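Local coordinates for segregation and condensation protein B (Chlorobium tepidum TLS, PDB 1T6S) that takes part in chromosome partitioning, probably as a winged-helix subunit of the bacterial SMC segregation and condensation complex, at residues P22-L25 against Q26-S29; K35-P38 against S39-Q42. All blocks are in the same frame, centred on the assembly; numbering follows the deposited sequence.

Interactions 1 and 2 are the N-terminal caps of two successive helices, 25-31 and 38-55, a pairing consistent with the helix-turn-helix of an N-terminal winged-helix unit. Their centres lie about 10 Å apart, and the two caps touch. S29 OG of interaction 1 is 3.4 Å from F36 CB of interaction 2, and L25 CA is 3.8 Å from L41 CD1, so the residues just inside the first cap rest on the apolar side of the second. L28 CD1 extends this join, 4.0 Å from L41 CD1. The ligands here are nitrate ions, probably from the crystallisation liquor: one is hydrogen-bonded by Q42, and the Q26 side chain also lies about 3 Å from a nitrate.

Interaction 1 (P22-L25 against Q26-S29); sequences PVNL and QTLS
N24 caps helix 25-31 by bonding to T27, a local side-chain N-cap at the start of what is probably the first helix of the helix-turn-helix in a winged-helix fold. Its CG sits between the backbone N and the carbonyl carbon (chi1 56°), which turns the amide forward, toward the first turn. There N24 OD1 accepts from T27 N at 2.8 Å, almost in line with the side-chain C=O. N24 OD1 also accepts from T27 OG1 at 2.8 Å, this donor tilted 35° out of the carbonyl plane, so two donors of a single residue fix the amide oxygen. L28 N bonds N24 O at 3.0 Å and opens the helical ladder. Q26 NE2 lies 3.3 Å from N24 CG, the two amide planes 78° apart. On the apolar side V23 CG1 meets T27 CG2 at 3.7 Å and also leans on L28, whose side chain continues inward to L12 and L15 of helix 2-18. The backbone of V23 pairs with Y68 of strand 67-72, tying the cap to the probable wing hairpin. One residue along, L25 O is bonded from either side of its carbonyl plane, by S29 N at 3.0 Å and by S29 OG at 2.7 Å.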
loop_
_atom_site.group_PDB
_atom_site.type_symbol
_atom_site.label_atom_id
_atom_site.label_comp_id
_atom_site.label_asym_id
_atom_site.label_seq_id
_atom_site.Cartn_x
_atom_site.Cartn_y
_atom_site.Cartn_z
ATOM N N PRO A 22 -2.665 -3.740 -20.684
ATOM C CA PRO A 22 -3.393 -4.392 -21.785
ATOM C C PRO A 22 -3.749 -3.321 -22.822
ATOM O O PRO A 22 -4.147 -2.206 -22.460
ATOM C CB PRO A 22 -4.637 -4.960 -21.090
ATOM C CG PRO A 22 -4.115 -5.320 -19.719
ATOM C CD PRO A 22 -3.258 -4.083 -19.378
ATOM N N VAL A 23 -3.601 -3.648 -24.103
ATOM C CA VAL A 23 -3.880 -2.676 -25.162
ATOM C C VAL A 23 -5.153 -3.053 -25.891
ATOM O O VAL A 23 -5.300 -4.187 -26.325
ATOM C CB VAL A 23 -2.774 -2.640 -26.250
ATOM C CG1 VAL A 23 -2.688 -1.252 -26.853
ATOM C CG2 VAL A 23 -1.468 -3.109 -25.695
ATOM N N ASN A 24 -6.049 -2.089 -26.068
ATOM C CA ASN A 24 -7.303 -2.358 -26.739
ATOM C C ASN A 24 -7.320 -2.050 -28.230
ATOM O O ASN A 24 -6.373 -1.492 -28.790
ATOM C CB ASN A 24 -8.450 -1.594 -26.049
ATOM C CG ASN A 24 -8.191 -0.097 -25.968
ATOM O OD1 ASN A 24 -7.631 0.503 -26.888
ATOM N ND2 ASN A 24 -8.620 0.514 -24.877
ATOM N N LEU A 25 -8.430 -2.414 -28.859
ATOM C CA LEU A 25 -8.643 -2.187 -30.281
ATOM C C LEU A 25 -8.519 -0.701 -30.657
ATOM O O LEU A 25 -7.981 -0.364 -31.712
ATOM C CB LEU A 25 -10.042 -2.689 -30.668
ATOM C CG LEU A 25 -10.608 -2.169 -32.001
ATOM C CD1 LEU A 25 -10.102 -3.024 -33.139
ATOM C CD2 LEU A 25 -12.140 -2.192 -31.969
ATOM N N GLN A 26 -9.047 0.186 -29.816
ATOM C CA GLN A 26 -8.983 1.622 -30.102
ATOM C C GLN A 26 -7.544 2.134 -30.190
ATOM O O GLN A 26 -7.182 2.855 -31.117
ATOM C CB GLN A 26 -9.739 2.424 -29.029
ATOM C CG GLN A 26 -11.269 2.282 -29.091
ATOM C CD GLN A 26 -11.788 0.990 -28.470
ATOM O OE1 GLN A 26 -12.992 0.732 -28.478
ATOM N NE2 GLN A 26 -10.893 0.185 -27.927
ATOM N N THR A 27 -6.732 1.758 -29.211
ATOM C CA THR A 27 -5.345 2.180 -29.170
ATOM C C THR A 27 -4.528 1.584 -30.317
ATOM O O THR A 27 -3.776 2.295 -30.991
ATOM C CB THR A 27 -4.711 1.795 -27.822
ATOM O OG1 THR A 27 -5.494 2.355 -26.765
ATOM C CG2 THR A 27 -3.278 2.310 -27.720
ATOM N N LEU A 28 -4.668 0.284 -30.543
ATOM C CA LEU A 28 -3.935 -0.356 -31.629
ATOM C C LEU A 28 -4.292 0.208 -33.013
ATOM O O LEU A 28 -3.414 0.332 -33.870
ATOM C CB LEU A 28 -4.149 -1.881 -31.603
ATOM C CG LEU A 28 -3.498 -2.588 -30.396
ATOM C CD1 LEU A 28 -3.909 -4.062 -30.334
ATOM C CD2 LEU A 28 -1.970 -2.450 -30.484
ATOM N N SER A 29 -5.561 0.542 -33.246
ATOM C CA SER A 29 -5.966 1.091 -34.547
ATOM C C SER A 29 -5.453 2.534 -34.731
ATOM O O SER A 29 -5.079 2.927 -35.836
ATOM C CB SER A 29 -7.499 1.095 -34.693
ATOM O OG SER A 29 -8.044 -0.190 -34.422
HETATM O O HOH W 1 -5.133 0.258 -24.710
#

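Interaction 2 (K35-P38 against S39-Q42); sequences KFTP and SELQ. With NO3 (nitrate ion), chain H.
T37 and E40 form a capping box at the start of helix 38-55, and an unequal one. E40 N bonds T37 OG1 at 2.9 Å, whereas the return bond, from T37 N to E40 OE1, is weak at 3.4 Å. With CG opposite the backbone N (chi1 175°), the E40 side chain crosses that of F36 at about a right angle, E40 CG 3.7 Å from F36 CD2 and the carboxylate 58° from the ring plane. E40 OE2 bonds H34 NE2. Replacing E40 with an alanine would probably leave H34 without its carboxylate partner and lose both the weak T37 N bond and the contact of E40 CG and CD with F36 CD2 and CE2. L41 CG lies over one face of that ring, 4.0 Å above the plane and offset toward the rim, while L41 N bonds T37 O at 2.9 Å. Q42 NE2 donates to O3 of a nitrate at 3.2 Å, nearly straight at 169°, an ion also held by A63 N. Q42 OE1 bonds Y68 OH of strand 67-72, so the helix start meets the probable wing hairpin, while F36 and L41 pack against L25 of helix 25-31 and L12 of helix 2-18.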
loop_
_atom_site.group_PDB
_atom_site.type_symbol
_atom_site.label_atom_id
_atom_site.label_comp_id
_atom_site.label_asym_id
_atom_site.label_seq_id
_atom_site.Cartn_x
_atom_site.Cartn_y
_atom_site.Cartn_z
ATOM N N LYS A 35 -7.781 0.967 -39.615
ATOM C CA LYS A 35 -9.146 0.847 -39.106
ATOM C C LYS A 35 -9.571 -0.602 -38.863
ATOM O O LYS A 35 -10.434 -1.142 -39.565
ATOM C CB LYS A 35 -10.145 1.504 -40.068
ATOM C CG LYS A 35 -10.030 3.022 -40.186
ATOM C CD LYS A 35 -10.998 3.556 -41.239
ATOM C CE LYS A 35 -11.021 5.087 -41.272
ATOM N NZ LYS A 35 -9.649 5.654 -41.379
ATOM N N PHE A 36 -8.957 -1.215 -37.860
ATOM C CA PHE A 36 -9.245 -2.590 -37.474
ATOM C C PHE A 36 -10.671 -2.848 -37.045
ATOM O O PHE A 36 -11.236 -2.074 -36.280
ATOM C CB PHE A 36 -8.376 -3.004 -36.292
ATOM C CG PHE A 36 -7.047 -3.550 -36.675
ATOM C CD1 PHE A 36 -5.884 -2.803 -36.474
ATOM C CD2 PHE A 36 -6.947 -4.830 -37.206
ATOM C CE1 PHE A 36 -4.646 -3.334 -36.792
ATOM C CE2 PHE A 36 -5.711 -5.367 -37.527
ATOM C CZ PHE A 36 -4.553 -4.618 -37.321
ATOM N N THR A 37 -11.241 -3.950 -37.528
ATOM C CA THR A 37 -12.573 -4.362 -37.102
ATOM C C THR A 37 -12.250 -5.288 -35.911
ATOM O O THR A 37 -11.151 -5.842 -35.834
ATOM C CB THR A 37 -13.358 -5.144 -38.243
ATOM O OG1 THR A 37 -12.727 -6.403 -38.517
ATOM C CG2 THR A 37 -13.373 -4.314 -39.550
ATOM N N PRO A 38 -13.180 -5.438 -34.956
ATOM C CA PRO A 38 -12.908 -6.313 -33.808
ATOM C C PRO A 38 -12.578 -7.740 -34.224
ATOM O O PRO A 38 -11.788 -8.433 -33.572
ATOM C CB PRO A 38 -14.183 -6.206 -32.965
ATOM C CG PRO A 38 -15.215 -5.672 -33.914
ATOM C CD PRO A 38 -14.463 -4.736 -34.796
ATOM N N SER A 39 -13.164 -8.168 -35.334
ATOM C CA SER A 39 -12.928 -9.499 -35.835
ATOM C C SER A 39 -11.571 -9.573 -36.539
ATOM O O SER A 39 -10.827 -10.548 -36.385
ATOM C CB SER A 39 -14.051 -9.883 -36.796
ATOM O OG SER A 39 -13.972 -11.258 -37.093
ATOM N N GLU A 40 -11.249 -8.538 -37.310
ATOM C CA GLU A 40 -9.972 -8.491 -38.018
ATOM C C GLU A 40 -8.804 -8.470 -37.033
ATOM O O GLU A 40 -7.797 -9.137 -37.251
ATOM C CB GLU A 40 -9.908 -7.260 -38.945
ATOM C CG GLU A 40 -8.556 -7.060 -39.648
ATOM C CD GLU A 40 -8.467 -5.761 -40.446
ATOM O OE1 GLU A 40 -9.240 -4.818 -40.168
ATOM O OE2 GLU A 40 -7.608 -5.669 -41.352
ATOM N N LEU A 41 -8.950 -7.733 -35.930
ATOM C CA LEU A 41 -7.873 -7.642 -34.940
ATOM C C LEU A 41 -7.610 -8.984 -34.271
ATOM O O LEU A 41 -6.461 -9.380 -34.067
ATOM C CB LEU A 41 -8.210 -6.612 -33.859
ATOM C CG LEU A 41 -7.061 -5.791 -33.252
ATOM C CD1 LEU A 41 -7.405 -5.429 -31.818
ATOM C CD2 LEU A 41 -5.744 -6.548 -33.301
ATOM N N GLN A 42 -8.681 -9.676 -33.909
ATOM C CA GLN A 42 -8.543 -10.971 -33.257
ATOM C C GLN A 42 -7.888 -11.981 -34.191
ATOM O O GLN A 42 -7.130 -12.846 -33.748
ATOM C CB GLN A 42 -9.914 -11.486 -32.814
ATOM C CG GLN A 42 -9.843 -12.805 -32.067
ATOM C CD GLN A 42 -8.944 -12.715 -30.838
ATOM O OE1 GLN A 42 -9.200 -11.937 -29.915
ATOM N NE2 GLN A 42 -7.880 -13.511 -30.830
HETATM N N NO3 H . -6.814 -14.519 -27.655
HETATM O O1 NO3 H . -7.140 -15.462 -28.392
HETATM O O2 NO3 H . -7.155 -14.587 -26.506
HETATM O O3 NO3 H . -6.186 -13.618 -28.156
HETATM O O HOH W 2 -10.269 -2.831 -41.759
#